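Local coordinates for vesicular integral-membrane protein VIP36 (Canis lupus familiaris, PDB 2DUQ), which acts as a calcium-dependent lectin of the early secretory pathway, helping to transport and sort glycoproteins that carry high-mannose glycans, at residues 66-71 with 218-223. Sequence-based numbering, arbitrary orientation.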
ATOM      1  N   MET A  66       6.374   6.791   4.656  1.00 21.07           N
ATOM      2  CA  MET A  66       5.220   7.183   3.855  1.00 20.83           C
ATOM      3  C   MET A  66       3.994   7.241   4.737  1.00 20.56           C
ATOM      4  O   MET A  66       3.691   6.293   5.462  1.00 20.46           O
ATOM      5  CB  MET A  66       4.998   6.163   2.701  1.00 20.90           C
ATOM      6  CG  MET A  66       3.749   6.431   1.834  1.00 21.21           C
ATOM      7  SD  MET A  66       4.017   7.917   0.861  1.00 23.10           S
ATOM      8  CE  MET A  66       4.821   7.337  -0.593  1.00 21.98           C
ATOM      9  N   HIS A  67       3.280   8.364   4.679  1.00 20.52           N
ATOM     10  CA  HIS A  67       2.014   8.479   5.373  1.00 20.26           C
ATOM     11  C   HIS A  67       0.947   8.507   4.299  1.00 20.63           C
ATOM     12  O   HIS A  67       1.055   9.288   3.331  1.00 20.69           O
ATOM     13  CB  HIS A  67       1.941   9.781   6.177  1.00 21.33           C
ATOM     14  CG  HIS A  67       2.892   9.834   7.330  1.00 22.23           C
ATOM     15  ND1 HIS A  67       3.079  10.972   8.090  1.00 24.32           N
ATOM     16  CD2 HIS A  67       3.733   8.900   7.834  1.00 24.10           C
ATOM     17  CE1 HIS A  67       3.978  10.728   9.029  1.00 24.22           C
ATOM     18  NE2 HIS A  67       4.399   9.482   8.891  1.00 22.58           N
ATOM     19  N   VAL A  68      -0.061   7.663   4.474  1.00 20.45           N
ATOM     20  CA  VAL A  68      -1.143   7.518   3.487  1.00 20.76           C
ATOM     21  C   VAL A  68      -2.469   7.863   4.155  1.00 20.37           C
ATOM     22  O   VAL A  68      -2.875   7.231   5.138  1.00 20.18           O
ATOM     23  CB  VAL A  68      -1.230   6.048   2.918  1.00 20.39           C
ATOM     24  CG1 VAL A  68      -2.321   5.916   1.834  1.00 20.64           C
ATOM     25  CG2 VAL A  68       0.119   5.570   2.410  1.00 21.46           C
ATOM     26  N   HIS A  69      -3.156   8.869   3.621  1.00 20.41           N
ATOM     27  CA  HIS A  69      -4.507   9.147   4.046  1.00 20.09           C
ATOM     28  C   HIS A  69      -5.412   8.481   2.993  1.00 20.85           C
ATOM     29  O   HIS A  69      -5.343   8.817   1.827  1.00 21.08           O
ATOM     30  CB  HIS A  69      -4.743  10.666   4.155  1.00 20.92           C
ATOM     31  CG  HIS A  69      -6.122  11.039   4.592  1.00 20.86           C
ATOM     32  ND1 HIS A  69      -6.593  12.335   4.523  1.00 23.67           N
ATOM     33  CD2 HIS A  69      -7.139  10.293   5.081  1.00 23.56           C
ATOM     34  CE1 HIS A  69      -7.840  12.370   4.961  1.00 24.39           C
ATOM     35  NE2 HIS A  69      -8.201  11.145   5.296  1.00 26.94           N
ATOM     36  N   PHE A  70      -6.195   7.499   3.435  1.00 20.97           N
ATOM     37  CA  PHE A  70      -6.993   6.623   2.550  1.00 21.17           C
ATOM     38  C   PHE A  70      -8.395   6.580   3.119  1.00 21.52           C
ATOM     39  O   PHE A  70      -8.606   6.921   4.291  1.00 21.38           O
ATOM     40  CB  PHE A  70      -6.387   5.193   2.478  1.00 20.96           C
ATOM     41  CG  PHE A  70      -6.510   4.413   3.768  1.00 20.80           C
ATOM     42  CD1 PHE A  70      -5.522   4.513   4.749  1.00 20.19           C
ATOM     43  CD2 PHE A  70      -7.611   3.577   4.002  1.00 20.46           C
ATOM     44  CE1 PHE A  70      -5.627   3.823   5.945  1.00 19.49           C
ATOM     45  CE2 PHE A  70      -7.744   2.855   5.211  1.00 21.51           C
ATOM     46  CZ  PHE A  70      -6.741   2.980   6.200  1.00 18.48           C
ATOM     47  N   LYS A  71      -9.365   6.188   2.288  1.00 21.98           N
ATOM     48  CA  LYS A  71     -10.713   5.928   2.758  1.00 22.53           C
ATOM     49  C   LYS A  71     -11.306   4.741   2.001  1.00 21.95           C
ATOM     50  O   LYS A  71     -11.425   4.761   0.774  1.00 21.63           O
ATOM     51  CB  LYS A  71     -11.627   7.175   2.642  1.00 22.89           C
ATOM     52  CG  LYS A  71     -12.905   7.063   3.493  1.00 24.34           C
ATOM     53  CD  LYS A  71     -13.865   8.241   3.245  1.00 24.67           C
ATOM     54  CE  LYS A  71     -15.319   7.956   3.671  1.00 29.12           C
ATOM     55  NZ  LYS A  71     -15.558   7.273   4.990  1.00 33.37           N
ATOM     56  N   HIS A 218     -12.385   2.571  -2.926  1.00 18.31           N
ATOM     57  CA  HIS A 218     -11.050   2.521  -2.347  1.00 17.76           C
ATOM     58  C   HIS A 218     -10.372   3.818  -2.750  1.00 18.07           C
ATOM     59  O   HIS A 218      -9.938   3.959  -3.899  1.00 18.10           O
ATOM     60  CB  HIS A 218     -10.229   1.311  -2.859  1.00 17.61           C
ATOM     61  CG  HIS A 218     -10.804  -0.023  -2.488  1.00 18.84           C
ATOM     62  ND1 HIS A 218     -11.623  -0.742  -3.331  1.00 19.65           N
ATOM     63  CD2 HIS A 218     -10.676  -0.772  -1.364  1.00 20.77           C
ATOM     64  CE1 HIS A 218     -11.983  -1.870  -2.739  1.00 19.55           C
ATOM     65  NE2 HIS A 218     -11.428  -1.907  -1.540  1.00 19.76           N
ATOM     66  N   ASP A 219     -10.327   4.769  -1.817  1.00 18.30           N
ATOM     67  CA  ASP A 219      -9.788   6.118  -2.085  1.00 18.20           C
ATOM     68  C   ASP A 219      -8.421   6.371  -1.451  1.00 19.38           C
ATOM     69  O   ASP A 219      -8.181   6.027  -0.302  1.00 19.34           O
ATOM     70  CB  ASP A 219     -10.726   7.202  -1.528  1.00 18.53           C
ATOM     71  CG  ASP A 219     -12.123   7.185  -2.147  1.00 19.67           C
ATOM     72  OD1 ASP A 219     -12.335   6.608  -3.244  1.00 18.47           O
ATOM     73  OD2 ASP A 219     -13.028   7.791  -1.532  1.00 19.90           O
ATOM     74  N   ILE A 220      -7.542   7.010  -2.207  1.00 19.11           N
ATOM     75  CA  ILE A 220      -6.352   7.610  -1.656  1.00 20.59           C
ATOM     76  C   ILE A 220      -6.579   9.116  -1.658  1.00 21.10           C
ATOM     77  O   ILE A 220      -6.932   9.687  -2.689  1.00 21.25           O
ATOM     78  CB  ILE A 220      -5.130   7.245  -2.512  1.00 20.33           C
ATOM     79  CG1 ILE A 220      -5.028   5.708  -2.646  1.00 20.41           C
ATOM     80  CG2 ILE A 220      -3.840   7.873  -1.955  1.00 21.68           C
ATOM     81  CD1 ILE A 220      -4.895   4.940  -1.303  1.00 20.62           C
ATOM     82  N   ILE A 221      -6.426   9.736  -0.492  1.00 21.49           N
ATOM     83  CA  ILE A 221      -6.678  11.179  -0.350  1.00 22.56           C
ATOM     84  C   ILE A 221      -5.338  11.896  -0.446  1.00 22.04           C
ATOM     85  O   ILE A 221      -5.186  12.853  -1.222  1.00 22.49           O
ATOM     86  CB  ILE A 221      -7.469  11.480   0.941  1.00 21.95           C
ATOM     87  CG1 ILE A 221      -8.825  10.766   0.882  1.00 25.88           C
ATOM     88  CG2 ILE A 221      -7.683  12.980   1.120  1.00 23.79           C
ATOM     89  CD1 ILE A 221      -9.236  10.164   2.142  1.00 29.16           C
ATOM     90  N   SER A 222      -4.335  11.394   0.283  1.00 21.85           N
ATOM     91  CA  SER A 222      -2.987  11.935   0.182  1.00 22.71           C
ATOM     92  C   SER A 222      -1.943  10.880   0.506  1.00 22.65           C
ATOM     93  O   SER A 222      -2.223   9.924   1.230  1.00 22.44           O
ATOM     94  CB  SER A 222      -2.804  13.127   1.143  1.00 23.08           C
ATOM     95  OG  SER A 222      -2.876  12.715   2.495  1.00 23.86           O
ATOM     96  N   MET A 223      -0.754  11.056  -0.056  1.00 22.48           N
ATOM     97  CA  MET A 223       0.385  10.213   0.292  1.00 23.70           C
ATOM     98  C   MET A 223       1.559  11.161   0.484  1.00 23.95           C
ATOM     99  O   MET A 223       1.889  11.929  -0.418  1.00 24.43           O
ATOM    100  CB  MET A 223       0.694   9.197  -0.803  1.00 23.85           C
ATOM    101  CG  MET A 223      -0.393   8.120  -1.014  1.00 24.16           C
ATOM    102  SD  MET A 223       0.058   6.971  -2.323  1.00 26.14           S
ATOM    103  CE  MET A 223      -0.451   7.844  -3.792  1.00 27.02           C
TER
HETATM  104  O   HOH W   1      -0.924  11.685   3.768  1.00 20.89           O
HETATM  105  O   HOH W   2      -5.019  14.270   3.759  1.00 28.78           O
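A classic beta bulge, with Ile221 and Ser222 both set against His69, offsets by one residue the antiparallel pairing of two neighbouring strands in the lumenal legume-like lectin domain. The carbonyl oxygen of His69 takes both bulge amides, Ile221 N at 2.7 Å and Ser222 N at 3.2 Å, while His69 N donates to Ser222 O. Beyond the bulge, Lys71 and Asp219 form the next hydrogen-bonded pair through both of their amides. Ile221 points toward strand 64-73, and its side chain lies against the imidazole of His69. The chi1 of His69 (-180°) carries its CG away from the backbone N, which brings one ring face over Ile221 CD1; this methyl makes a CH-pi contact 3.7 Å from the ring centroid and 20° off its normal, and CG2 of Ile221 reaches His69 ND1 at 3.6 Å. Ser222 OG sits 3.2 Å from His69 CB. One water joins this hydroxyl to His69 ND1, meeting the ring at its edge and in plane, and another links it to His67 O, so Ser222 OG is bridged by water to both. On the reverse face Ile220 CD1 reaches both Val68 CG1 and Phe70 CB, Val68 lies alongside Met223, and Met66 SD meets Met223 CB at 3.9 Å. There Val68 packs on Leu87 of strand 84-90 and Met66 on Phe205 of strand 204-210, both in the opposing sheet of the beta-sandwich. Within their own sheet, strand 64-73 is flanked on its other side by strand 165-172, and strand 217-227 by strand 40-43, where Arg41 forms a salt bridge with Asp219.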